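Side-chain contacts in N-acetylglucosamine 2-epimerase (Xylella fastidiosa, PDB 3GT5), which probably epimerises an amino sugar or related sugar at C2, as an isomerase of the N-acylglucosamine 2-epimerase family: residues Ala64-Gly69 with Leu126-Lys131; Ser82-Val87 with Gly94-Thr99; Asn175-Glu180 with Thr375-Met380; Ala211-Leu216 with Trp243-Gly248. One frame throughout, in Å; residues are numbered along the deposited sequence.

Contact 1: Ala64-Gly69 with Leu126-Lys131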
loop_
_atom_site.group_PDB
_atom_site.type_symbol
_atom_site.label_atom_id
_atom_site.label_comp_id
_atom_site.label_asym_id
_atom_site.label_seq_id
_atom_site.Cartn_x
_atom_site.Cartn_y
_atom_site.Cartn_z
ATOM N N ALA A 64 7.922 7.344 10.745
ATOM C CA ALA A 64 9.180 7.295 11.510
ATOM C C ALA A 64 9.344 8.458 12.493
ATOM O O ALA A 64 9.756 8.241 13.621
ATOM C CB ALA A 64 10.372 7.195 10.595
ATOM N N TYR A 65 9.011 9.668 12.076
ATOM C CA TYR A 65 9.033 10.803 13.005
ATOM C C TYR A 65 8.079 10.590 14.184
ATOM O O TYR A 65 8.463 10.843 15.329
ATOM C CB TYR A 65 8.677 12.081 12.291
ATOM C CG TYR A 65 8.512 13.236 13.246
ATOM C CD1 TYR A 65 9.615 13.847 13.826
ATOM C CD2 TYR A 65 7.262 13.710 13.538
ATOM C CE1 TYR A 65 9.454 14.941 14.684
ATOM C CE2 TYR A 65 7.071 14.772 14.388
ATOM C CZ TYR A 65 8.159 15.370 14.966
ATOM O OH TYR A 65 7.924 16.428 15.789
ATOM N N LEU A 66 6.856 10.098 13.927
ATOM C CA LEU A 66 5.871 9.816 14.988
ATOM C C LEU A 66 6.362 8.731 15.948
ATOM O O LEU A 66 6.078 8.761 17.142
ATOM C CB LEU A 66 4.506 9.419 14.397
ATOM C CG LEU A 66 3.753 10.541 13.690
ATOM C CD1 LEU A 66 2.420 10.028 13.152
ATOM C CD2 LEU A 66 3.523 11.802 14.601
ATOM N N GLN A 67 7.138 7.792 15.437
ATOM C CA GLN A 67 7.655 6.742 16.282
ATOM C C GLN A 67 8.887 7.146 17.070
ATOM O O GLN A 67 8.990 6.791 18.254
ATOM C CB GLN A 67 7.961 5.510 15.417
ATOM C CG GLN A 67 8.472 4.300 16.179
ATOM C CD GLN A 67 7.560 3.820 17.300
ATOM O OE1 GLN A 67 8.026 3.573 18.436
ATOM N NE2 GLN A 67 6.291 3.703 17.029
ATOM N N PHE A 68 9.812 7.851 16.428
ATOM C CA PHE A 68 11.139 8.085 16.983
ATOM C C PHE A 68 11.405 9.561 17.365
ATOM O O PHE A 68 12.309 9.837 18.174
ATOM C CB PHE A 68 12.218 7.593 16.018
ATOM C CG PHE A 68 12.141 6.139 15.740
ATOM C CD1 PHE A 68 12.441 5.214 16.740
ATOM C CD2 PHE A 68 11.778 5.675 14.491
ATOM C CE1 PHE A 68 12.357 3.844 16.504
ATOM C CE2 PHE A 68 11.692 4.304 14.255
ATOM C CZ PHE A 68 11.982 3.393 15.280
ATOM N N GLY A 69 10.663 10.511 16.790
ATOM C CA GLY A 69 10.900 11.945 17.017
ATOM C C GLY A 69 12.092 12.620 16.348
ATOM O O GLY A 69 12.392 13.792 16.608
ATOM N N LEU A 126 -0.583 16.250 8.094
ATOM C CA LEU A 126 -1.371 16.784 9.207
ATOM C C LEU A 126 -1.007 16.086 10.534
ATOM O O LEU A 126 -0.911 16.756 11.573
ATOM C CB LEU A 126 -2.880 16.672 8.894
ATOM C CG LEU A 126 -3.873 17.273 9.879
ATOM C CD1 LEU A 126 -3.563 18.769 10.108
ATOM C CD2 LEU A 126 -5.284 17.061 9.395
ATOM N N LYS A 127 -0.793 14.761 10.505
ATOM C CA LYS A 127 -0.412 14.014 11.686
ATOM C C LYS A 127 0.852 14.545 12.334
ATOM O O LYS A 127 0.971 14.429 13.548
ATOM C CB LYS A 127 -0.199 12.527 11.378
ATOM C CG LYS A 127 -1.501 11.715 11.168
ATOM C CD LYS A 127 -1.259 10.214 10.925
ATOM C CE LYS A 127 -2.612 9.477 10.666
ATOM N NZ LYS A 127 -2.420 8.016 10.510
ATOM N N VAL A 128 1.785 15.075 11.545
ATOM C CA VAL A 128 3.071 15.587 12.079
ATOM C C VAL A 128 2.990 17.073 12.392
ATOM O O VAL A 128 3.975 17.697 12.751
ATOM C CB VAL A 128 4.295 15.237 11.211
ATOM C CG1 VAL A 128 4.334 13.744 10.926
ATOM C CG2 VAL A 128 4.382 16.097 9.936
ATOM N N GLY A 129 1.796 17.626 12.256
ATOM C CA GLY A 129 1.499 18.986 12.738
ATOM C C GLY A 129 1.495 20.039 11.664
ATOM O O GLY A 129 1.458 21.221 11.984
ATOM N N ILE A 130 1.490 19.668 10.378
ATOM C CA ILE A 130 1.409 20.686 9.313
ATOM C C ILE A 130 -0.070 21.078 9.142
ATOM O O ILE A 130 -0.863 20.356 8.505
ATOM C CB ILE A 130 2.029 20.226 7.987
ATOM C CG1 ILE A 130 3.514 19.908 8.173
ATOM C CG2 ILE A 130 1.852 21.304 6.890
ATOM C CD1 ILE A 130 4.174 19.254 6.962
ATOM N N LYS A 131 -0.471 22.207 9.730
ATOM C CA LYS A 131 -1.911 22.460 9.836
ATOM C C LYS A 131 -2.550 22.710 8.464
ATOM O O LYS A 131 -3.708 22.344 8.247
ATOM C CB LYS A 131 -2.246 23.571 10.827
ATOM C CG LYS A 131 -2.235 23.090 12.309
ATOM C CD LYS A 131 -2.706 24.209 13.239
ATOM C CE LYS A 131 -2.261 23.982 14.674
ATOM N NZ LYS A 131 -2.838 25.052 15.540
HETATM O O HOH W 1 4.979 17.313 15.625
#
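Leu66, near the end of helix 51-68, and Val128, just past helix 112-127, bring two helix ends together through small apolar patches. Leu66 splits its work between its two methyls. CD1 lies 4.0 Å from Lys127 CB, and CD2 rests 3.8 Å from Lys127 O, with Val128 CG1 a little further off. Tyr65 adds a ring carbon, CD2, 3.9 Å from Val128 CG1, the methyl standing obliquely to the ring. The ring arrives there because CG stands anti to the backbone N (chi1 172°), which sets it beside Val128.

The polar part is indirect. A water bridges the two segments, 3.1 Å from Tyr65 OH and in the plane of that ring, and it donates to Val128 O at 3.1 Å. Lys127 contributes only the foot of its side chain; the extended remainder leads away to a salt bridge with Glu187. Behind Val128 the backbone turns through Gly129, the C-prime residue of a Schellman motif, with Gly129 N bonded to Leu126 O at 2.9 Å.

Leu74 of helix 71-88 touches both Tyr65 and Val128 from a third helix. Grazing methyl contacts plus one shared water imply a light surface junction, without a direct polar bond between the segments.

Contact 2: Ser82-Val87 with Gly94-Thr99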
loop_
_atom_site.group_PDB
_atom_site.type_symbol
_atom_site.label_atom_id
_atom_site.label_comp_id
_atom_site.label_asym_id
_atom_site.label_seq_id
_atom_site.Cartn_x
_atom_site.Cartn_y
_atom_site.Cartn_z
ATOM N N SER A 82 6.767 19.330 -0.370
ATOM C CA SER A 82 7.042 20.386 -1.333
ATOM C C SER A 82 7.152 19.842 -2.753
ATOM O O SER A 82 6.637 20.430 -3.685
ATOM C CB SER A 82 8.328 21.187 -1.015
ATOM O OG SER A 82 8.181 21.756 0.265
ATOM N N TYR A 83 7.838 18.734 -2.916
ATOM C CA TYR A 83 7.933 18.134 -4.221
ATOM C C TYR A 83 6.555 17.727 -4.794
ATOM O O TYR A 83 6.275 17.971 -5.965
ATOM C CB TYR A 83 8.843 16.922 -4.175
ATOM C CG TYR A 83 9.359 16.501 -5.520
ATOM C CD1 TYR A 83 10.300 17.275 -6.208
ATOM C CD2 TYR A 83 8.914 15.344 -6.117
ATOM C CE1 TYR A 83 10.805 16.872 -7.439
ATOM C CE2 TYR A 83 9.397 14.933 -7.340
ATOM C CZ TYR A 83 10.350 15.705 -8.004
ATOM O OH TYR A 83 10.818 15.287 -9.221
ATOM N N VAL A 84 5.717 17.119 -3.960
ATOM C CA VAL A 84 4.356 16.719 -4.374
ATOM C C VAL A 84 3.563 17.949 -4.799
ATOM O O VAL A 84 2.956 17.964 -5.886
ATOM C CB VAL A 84 3.618 15.901 -3.252
ATOM C CG1 VAL A 84 2.133 15.625 -3.640
ATOM C CG2 VAL A 84 4.300 14.568 -2.996
ATOM N N ARG A 85 3.641 19.028 -4.010
ATOM C CA ARG A 85 2.819 20.202 -4.323
ATOM C C ARG A 85 3.370 21.156 -5.392
ATOM O O ARG A 85 2.580 21.777 -6.106
ATOM C CB ARG A 85 2.462 20.943 -3.038
ATOM C CG ARG A 85 1.521 20.148 -2.189
ATOM C CD ARG A 85 0.789 20.914 -1.159
ATOM N NE ARG A 85 -0.099 21.956 -1.658
ATOM C CZ ARG A 85 -1.331 21.789 -2.145
ATOM N NH1 ARG A 85 -1.862 20.579 -2.309
ATOM N NH2 ARG A 85 -2.046 22.856 -2.507
ATOM N N ASP A 86 4.696 21.244 -5.517
ATOM C CA ASP A 86 5.338 22.208 -6.408
ATOM C C ASP A 86 5.752 21.641 -7.736
ATOM O O ASP A 86 5.862 22.406 -8.730
ATOM C CB ASP A 86 6.554 22.804 -5.723
ATOM C CG ASP A 86 6.183 23.543 -4.450
ATOM O OD1 ASP A 86 4.967 23.811 -4.222
ATOM O OD2 ASP A 86 7.104 23.857 -3.672
ATOM N N VAL A 87 5.973 20.320 -7.790
ATOM C CA VAL A 87 6.486 19.689 -9.001
ATOM C C VAL A 87 5.471 18.728 -9.615
ATOM O O VAL A 87 5.232 18.795 -10.805
ATOM C CB VAL A 87 7.828 19.006 -8.763
ATOM C CG1 VAL A 87 8.379 18.402 -10.039
ATOM C CG2 VAL A 87 8.809 20.016 -8.154
ATOM N N GLY A 94 -5.501 20.759 -11.053
ATOM C CA GLY A 94 -5.587 20.101 -9.749
ATOM C C GLY A 94 -5.056 18.664 -9.801
ATOM O O GLY A 94 -4.897 18.037 -8.775
ATOM N N GLY A 95 -4.739 18.160 -10.988
ATOM C CA GLY A 95 -4.179 16.812 -11.121
ATOM C C GLY A 95 -2.682 16.766 -10.849
ATOM O O GLY A 95 -2.008 17.807 -10.713
ATOM N N TYR A 96 -2.150 15.542 -10.780
ATOM C CA TYR A 96 -0.774 15.306 -10.362
ATOM C C TYR A 96 -0.087 14.493 -11.404
ATOM O O TYR A 96 -0.627 13.472 -11.808
ATOM C CB TYR A 96 -0.729 14.541 -9.022
ATOM C CG TYR A 96 -1.182 15.353 -7.852
ATOM C CD1 TYR A 96 -0.250 15.990 -7.023
ATOM C CD2 TYR A 96 -2.547 15.483 -7.543
ATOM C CE1 TYR A 96 -0.657 16.742 -5.956
ATOM C CE2 TYR A 96 -2.966 16.219 -6.498
ATOM C CZ TYR A 96 -2.037 16.867 -5.681
ATOM O OH TYR A 96 -2.466 17.627 -4.622
ATOM N N ALA A 97 1.115 14.892 -11.792
ATOM C CA ALA A 97 1.900 14.123 -12.751
ATOM C C ALA A 97 2.171 12.736 -12.188
ATOM O O ALA A 97 2.645 12.615 -11.060
ATOM C CB ALA A 97 3.213 14.838 -13.082
ATOM N N TRP A 98 1.895 11.708 -12.992
ATOM C CA TRP A 98 2.187 10.313 -12.647
ATOM C C TRP A 98 3.693 10.029 -12.640
ATOM O O TRP A 98 4.226 9.421 -11.709
ATOM C CB TRP A 98 1.422 9.406 -13.637
ATOM C CG TRP A 98 1.444 7.936 -13.374
ATOM C CD1 TRP A 98 1.878 6.969 -14.232
ATOM C CD2 TRP A 98 0.944 7.231 -12.215
ATOM N NE1 TRP A 98 1.728 5.742 -13.693
ATOM C CE2 TRP A 98 1.139 5.856 -12.458
ATOM C CE3 TRP A 98 0.329 7.622 -11.005
ATOM C CZ2 TRP A 98 0.770 4.875 -11.536
ATOM C CZ3 TRP A 98 -0.042 6.623 -10.090
ATOM C CH2 TRP A 98 0.174 5.272 -10.362
ATOM N N THR A 99 4.380 10.432 -13.716
ATOM C CA THR A 99 5.834 10.320 -13.787
ATOM C C THR A 99 6.463 11.622 -14.341
ATOM O O THR A 99 5.845 12.389 -15.110
ATOM C CB THR A 99 6.249 9.138 -14.666
ATOM O OG1 THR A 99 5.679 9.329 -15.951
ATOM C CG2 THR A 99 5.762 7.771 -14.130
#
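Arg85 NH1 is gripped by two groups, a salt bridge to Glu139 OE1 and a hydrogen bond with Tyr122 OH, while Tyr96 OH waits 3.8 Å from the same nitrogen. Tyr122 OH is the go-between, since it also hydrogen-bonds with Tyr96 OH; the arginine and Tyr96 are thus joined through a shared third residue. Their flat groups are steeply inclined, with guanidinium and ring planes 61° apart. The CB of Arg85 starts off away from the 94-99 segment, and a bend at chi3 (62°) brings the guanidinium back beside the phenol, where Trp136 gives it a cation-pi partner as well.

Further along the ring, Tyr96 lies against the helix itself. Its CE1 is 3.8 Å from Val84 CG1 and also 3.8 Å from Val84 O, so one ring carbon meets both a methyl and a backbone carbonyl in the stretch where the helix widens into a pi-type turn. Leu115 and Val118 of helix 112-127 also touch this tyrosine.

After Tyr96 the chain runs into the antiparallel sheet, where Trp98 and Thr99 both face Asp107 in a classic beta bulge. The arrangement is that of a helix-to-strand connection in an alpha/alpha-barrel, its loop folded back against the preceding helix 71-88.

Contact 3: Asn175-Glu180 with Thr375-Met380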
loop_
_atom_site.group_PDB
_atom_site.type_symbol
_atom_site.label_atom_id
_atom_site.label_comp_id
_atom_site.label_asym_id
_atom_site.label_seq_id
_atom_site.Cartn_x
_atom_site.Cartn_y
_atom_site.Cartn_z
ATOM N N ASN A 175 -9.317 1.722 -5.179
ATOM C CA ASN A 175 -10.333 1.822 -4.142
ATOM C C ASN A 175 -9.838 1.292 -2.811
ATOM O O ASN A 175 -10.163 1.813 -1.741
ATOM C CB ASN A 175 -11.608 1.140 -4.640
ATOM C CG ASN A 175 -12.354 2.033 -5.607
ATOM O OD1 ASN A 175 -13.000 2.983 -5.182
ATOM N ND2 ASN A 175 -12.236 1.764 -6.934
ATOM N N MET A 176 -9.041 0.223 -2.865
ATOM C CA MET A 176 -8.392 -0.352 -1.674
ATOM C C MET A 176 -7.422 0.649 -1.027
ATOM O O MET A 176 -7.489 0.901 0.196
ATOM C CB MET A 176 -7.640 -1.635 -2.055
ATOM C CG MET A 176 -7.095 -2.442 -0.883
ATOM S SD MET A 176 -5.920 -3.826 -1.408
ATOM C CE MET A 176 -4.693 -2.768 -2.083
ATOM N N HIS A 177 -6.554 1.258 -1.847
ATOM C CA HIS A 177 -5.652 2.278 -1.330
ATOM C C HIS A 177 -6.393 3.518 -0.903
ATOM O O HIS A 177 -5.940 4.199 0.009
ATOM C CB HIS A 177 -4.507 2.553 -2.278
ATOM C CG HIS A 177 -3.560 1.400 -2.352
ATOM N ND1 HIS A 177 -2.773 1.036 -1.279
ATOM C CD2 HIS A 177 -3.317 0.493 -3.329
ATOM C CE1 HIS A 177 -2.068 -0.036 -1.605
ATOM N NE2 HIS A 177 -2.371 -0.374 -2.845
ATOM N N MET A 178 -7.498 3.841 -1.573
ATOM C CA MET A 178 -8.311 4.980 -1.147
ATOM C C MET A 178 -8.972 4.700 0.217
ATOM O O MET A 178 -9.074 5.598 1.025
ATOM C CB MET A 178 -9.353 5.385 -2.205
ATOM C CG MET A 178 -9.954 6.799 -1.975
ATOM S SD MET A 178 -8.766 8.164 -2.027
ATOM C CE MET A 178 -8.514 8.137 -3.805
ATOM N N CYS A 179 -9.396 3.468 0.488
ATOM C CA CYS A 179 -9.945 3.112 1.810
ATOM C C CYS A 179 -8.867 3.353 2.876
ATOM O O CYS A 179 -9.117 4.008 3.904
ATOM C CB CYS A 179 -10.476 1.668 1.824
ATOM S SG CYS A 179 -10.985 1.032 3.406
ATOM N N GLU A 180 -7.649 2.868 2.603
ATOM C CA GLU A 180 -6.490 3.106 3.458
ATOM C C GLU A 180 -6.225 4.600 3.696
ATOM O O GLU A 180 -5.986 5.003 4.867
ATOM C CB GLU A 180 -5.267 2.454 2.790
ATOM C CG GLU A 180 -3.932 2.746 3.421
ATOM C CD GLU A 180 -2.754 2.352 2.472
ATOM O OE1 GLU A 180 -3.010 2.037 1.268
ATOM O OE2 GLU A 180 -1.567 2.359 2.894
ATOM N N THR A 375 9.260 1.870 -1.595
ATOM C CA THR A 375 9.965 2.647 -0.606
ATOM C C THR A 375 10.023 1.900 0.693
ATOM O O THR A 375 10.464 2.451 1.692
ATOM C CB THR A 375 9.324 4.045 -0.364
ATOM O OG1 THR A 375 8.121 3.867 0.387
ATOM C CG2 THR A 375 9.057 4.718 -1.669
ATOM N N ASP A 376 9.621 0.628 0.695
ATOM C CA ASP A 376 9.353 -0.122 1.936
ATOM C C ASP A 376 8.275 0.516 2.848
ATOM O O ASP A 376 8.218 0.270 4.058
ATOM C CB ASP A 376 10.677 -0.413 2.692
ATOM C CG ASP A 376 11.466 -1.543 2.032
ATOM O OD1 ASP A 376 11.359 -2.695 2.503
ATOM O OD2 ASP A 376 12.144 -1.279 1.035
ATOM N N TYR A 377 7.433 1.350 2.257
ATOM C CA TYR A 377 6.148 1.737 2.850
ATOM C C TYR A 377 5.365 0.500 3.282
ATOM O O TYR A 377 4.826 0.465 4.388
ATOM C CB TYR A 377 5.346 2.671 1.876
ATOM C CG TYR A 377 3.853 2.333 1.764
ATOM C CD1 TYR A 377 2.896 2.930 2.594
ATOM C CD2 TYR A 377 3.430 1.430 0.845
ATOM C CE1 TYR A 377 1.525 2.628 2.460
ATOM C CE2 TYR A 377 2.105 1.108 0.693
ATOM C CZ TYR A 377 1.156 1.680 1.498
ATOM O OH TYR A 377 -0.141 1.279 1.278
ATOM N N HIS A 378 5.339 -0.568 2.475
ATOM C CA HIS A 378 4.587 -1.738 2.865
ATOM C C HIS A 378 5.214 -2.458 4.059
ATOM O O HIS A 378 4.466 -2.970 4.911
ATOM C CB HIS A 378 4.488 -2.791 1.753
ATOM C CG HIS A 378 3.516 -2.480 0.676
ATOM N ND1 HIS A 378 2.159 -2.648 0.825
ATOM C CD2 HIS A 378 3.710 -2.066 -0.600
ATOM C CE1 HIS A 378 1.557 -2.366 -0.317
ATOM N NE2 HIS A 378 2.473 -2.001 -1.196
ATOM N N THR A 379 6.554 -2.542 4.128
ATOM C CA THR A 379 7.165 -3.339 5.182
ATOM C C THR A 379 7.230 -2.575 6.512
ATOM O O THR A 379 6.868 -3.091 7.571
ATOM C CB THR A 379 8.539 -3.850 4.735
ATOM O OG1 THR A 379 9.410 -2.732 4.499
ATOM C CG2 THR A 379 8.358 -4.620 3.461
ATOM N N MET A 380 7.707 -1.347 6.458
ATOM C CA MET A 380 7.662 -0.466 7.632
ATOM C C MET A 380 6.242 -0.176 8.082
ATOM O O MET A 380 5.958 -0.196 9.285
ATOM C CB MET A 380 8.408 0.843 7.375
ATOM C CG MET A 380 9.972 0.722 7.325
ATOM S SD MET A 380 10.912 2.310 7.188
ATOM C CE MET A 380 10.481 2.722 5.460
#
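Tyr377 and Glu180 reach for each other from opposite directions across the middle of the protein, and His177 completes the group. These three side chains carry most of the buried surface. Tyr377 OH donates to Glu180 OE2 over a very short 2.4 Å, a length whose exact value is best treated as doubtful. The carboxylate oxygen lies at the edge of the phenol, in its plane, and the two flat groups are nearly coplanar, 29° apart. An extended chain beyond CG carries the glutamate out from its helix to this meeting point.

The other oxygen is turned to the same helix. His177 ND1 donates to Glu180 OE1 at 2.7 Å, in a nearly straight bond (165°) that reaches the oxygen almost along its C-O axis. This bond, with the phenol close to both oxygens, probably limits rotation of the carboxylate; OE1 lies near the imidazole plane, consistent with its holding that ring's orientation. Met176 CE lies over one face of the imidazole, offset toward the rim, 3.4 Å above its plane.

Tyr377 does a second job: its CE2 sits over the centre of the His378 ring, 3.5 Å above the plane. His378 ND1 hydrogen-bonds with Glu314, while His378 CE1 approaches His177 CE1 to 4.5 Å. Such a largely buried histidine-carboxylate-tyrosine network is consistent with the central pocket of the alpha/alpha-barrel that holds the active site in this epimerase family.

Contact 4: Ala211-Leu216 with Trp243-Gly248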
loop_
_atom_site.group_PDB
_atom_site.type_symbol
_atom_site.label_atom_id
_atom_site.label_comp_id
_atom_site.label_asym_id
_atom_site.label_seq_id
_atom_site.Cartn_x
_atom_site.Cartn_y
_atom_site.Cartn_z
ATOM N N ALA A 211 -18.635 -11.002 -3.873
ATOM C CA ALA A 211 -19.722 -11.928 -4.194
ATOM C C ALA A 211 -19.712 -12.373 -5.647
ATOM O O ALA A 211 -20.185 -13.449 -5.957
ATOM C CB ALA A 211 -21.064 -11.326 -3.830
ATOM N N LYS A 212 -19.126 -11.568 -6.534
ATOM C CA LYS A 212 -19.112 -11.873 -7.958
ATOM C C LYS A 212 -17.952 -12.785 -8.343
ATOM O O LYS A 212 -17.825 -13.188 -9.515
ATOM C CB LYS A 212 -19.036 -10.569 -8.736
ATOM C CG LYS A 212 -20.161 -9.562 -8.419
ATOM C CD LYS A 212 -20.003 -8.302 -9.261
ATOM C CE LYS A 212 -20.918 -7.188 -8.774
ATOM N NZ LYS A 212 -22.172 -7.262 -9.462
ATOM N N ALA A 213 -17.094 -13.110 -7.378
ATOM C CA ALA A 213 -15.882 -13.900 -7.690
ATOM C C ALA A 213 -15.633 -14.914 -6.616
ATOM O O ALA A 213 -14.495 -15.137 -6.181
ATOM C CB ALA A 213 -14.670 -12.968 -7.870
ATOM N N ASP A 214 -16.734 -15.474 -6.132
ATOM C CA ASP A 214 -16.724 -16.593 -5.231
ATOM C C ASP A 214 -16.091 -16.281 -3.890
ATOM O O ASP A 214 -15.476 -17.137 -3.266
ATOM C CB ASP A 214 -16.100 -17.827 -5.907
ATOM C CG ASP A 214 -16.639 -19.132 -5.319
ATOM O OD1 ASP A 214 -17.840 -19.145 -4.955
ATOM O OD2 ASP A 214 -15.864 -20.114 -5.194
ATOM N N GLY A 215 -16.274 -15.046 -3.442
ATOM C CA GLY A 215 -15.892 -14.650 -2.100
ATOM C C GLY A 215 -14.510 -14.061 -1.918
ATOM O O GLY A 215 -14.108 -13.769 -0.765
ATOM N N LEU A 216 -13.755 -13.906 -3.006
ATOM C CA LEU A 216 -12.475 -13.194 -2.979
ATOM C C LEU A 216 -12.577 -11.975 -3.873
ATOM O O LEU A 216 -13.481 -11.891 -4.703
ATOM C CB LEU A 216 -11.321 -14.084 -3.436
ATOM C CG LEU A 216 -10.967 -15.269 -2.533
ATOM C CD1 LEU A 216 -9.761 -15.986 -3.162
ATOM C CD2 LEU A 216 -10.637 -14.835 -1.108
ATOM N N TRP A 243 -2.493 -9.849 -13.528
ATOM C CA TRP A 243 -3.614 -10.770 -13.728
ATOM C C TRP A 243 -3.687 -11.809 -12.605
ATOM O O TRP A 243 -2.655 -12.346 -12.183
ATOM C CB TRP A 243 -3.508 -11.506 -15.076
ATOM C CG TRP A 243 -4.766 -12.339 -15.341
ATOM C CD1 TRP A 243 -5.916 -11.901 -15.952
ATOM C CD2 TRP A 243 -4.998 -13.721 -15.018
ATOM N NE1 TRP A 243 -6.856 -12.901 -15.981
ATOM C CE2 TRP A 243 -6.318 -14.033 -15.431
ATOM C CE3 TRP A 243 -4.229 -14.726 -14.389
ATOM C CZ2 TRP A 243 -6.869 -15.307 -15.276
ATOM C CZ3 TRP A 243 -4.785 -15.998 -14.228
ATOM C CH2 TRP A 243 -6.091 -16.274 -14.642
ATOM N N GLY A 244 -4.901 -12.153 -12.176
ATOM C CA GLY A 244 -5.135 -13.261 -11.233
ATOM C C GLY A 244 -5.573 -12.731 -9.879
ATOM O O GLY A 244 -5.480 -11.503 -9.641
ATOM N N PHE A 245 -6.060 -13.618 -8.999
ATOM C CA PHE A 245 -6.309 -13.231 -7.622
ATOM C C PHE A 245 -4.993 -12.969 -6.952
ATOM O O PHE A 245 -4.050 -13.748 -7.097
ATOM C CB PHE A 245 -7.059 -14.316 -6.844
ATOM C CG PHE A 245 -8.508 -14.412 -7.179
ATOM C CD1 PHE A 245 -9.392 -13.450 -6.721
ATOM C CD2 PHE A 245 -9.009 -15.492 -7.896
ATOM C CE1 PHE A 245 -10.721 -13.536 -6.967
ATOM C CE2 PHE A 245 -10.388 -15.589 -8.167
ATOM C CZ PHE A 245 -11.234 -14.603 -7.711
ATOM N N GLN A 246 -4.931 -11.861 -6.213
ATOM C CA GLN A 246 -3.733 -11.441 -5.500
ATOM C C GLN A 246 -3.963 -11.740 -4.020
ATOM O O GLN A 246 -4.700 -11.007 -3.367
ATOM C CB GLN A 246 -3.561 -9.932 -5.691
ATOM C CG GLN A 246 -3.104 -9.548 -7.088
ATOM C CD GLN A 246 -1.607 -9.486 -7.118
ATOM O OE1 GLN A 246 -1.011 -8.773 -6.294
ATOM N NE2 GLN A 246 -0.965 -10.232 -8.045
ATOM N N PRO A 247 -3.365 -12.816 -3.471
ATOM C CA PRO A 247 -3.535 -13.062 -2.052
ATOM C C PRO A 247 -3.157 -11.871 -1.156
ATOM O O PRO A 247 -3.775 -11.654 -0.112
ATOM C CB PRO A 247 -2.564 -14.250 -1.773
ATOM C CG PRO A 247 -1.742 -14.383 -2.963
ATOM C CD PRO A 247 -2.545 -13.882 -4.098
ATOM N N GLY A 248 -2.144 -11.135 -1.558
ATOM C CA GLY A 248 -1.675 -9.949 -0.842
ATOM C C GLY A 248 -2.755 -8.911 -0.708
ATOM O O GLY A 248 -2.790 -8.177 0.269
#
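Phe245 points its ring between Ala213 and Leu216, and the two meet it from different directions. Ala213 CB lies in the plane of the ring, at its edge, 3.8 Å from Phe245 CZ. Leu216 instead reaches over a face: CD1 stands above the ring, while CB makes the tighter approach, 3.6 Å from Phe245 CE1. The leucine achieves this with CG anti to the carbonyl carbon (chi1 -67°) and an extended branch beyond it. A third approach comes from the backbone, where Ala213 O sits obliquely to the ring, 3.6 Å from Phe245 CZ.

The turn between them places Ala213 and Leu216 close enough to meet the same ring. They are the ends of a type I' beta turn, whose closing bond from Leu216 N to Ala213 O is weak at 3.5 Å. Asp214 and Gly215 occupy its two positive-phi corners.

The setting is largely apolar. Trp218 meets the Phe245 ring edge-to-face, and Leu276 and Val279 of helix 269-284 touch Leu216. Phe245 comes just before Gln246, the N-cap position of helix 247-263. The arrangement is thus a small hydrophobic cluster in a connecting region of the alpha/alpha-barrel, joining the turn after helix 192-211 to the start of helix 247-263.

How the contacts relate
The centre of contact 3 lies about 2 Å from the centre of the chain, whereas the other three are peripheral; of these, contact 1 is a surface contact and contacts 2 and 4 are buried. Chemistry follows place: the centre holds direct side-chain hydrogen bonds among polar groups, the surface junction uses a bridging water, contact 2 mixes an apolar touch with a charged network, and contact 4 is wholly apolar between side chains. Contact 2 is nested in the loop closed by contact 1, and helix 112-127 serves both, as does helix 71-88. Contact 4 is nested within contact 3 and stands across the chain's centre from contacts 1 and 2.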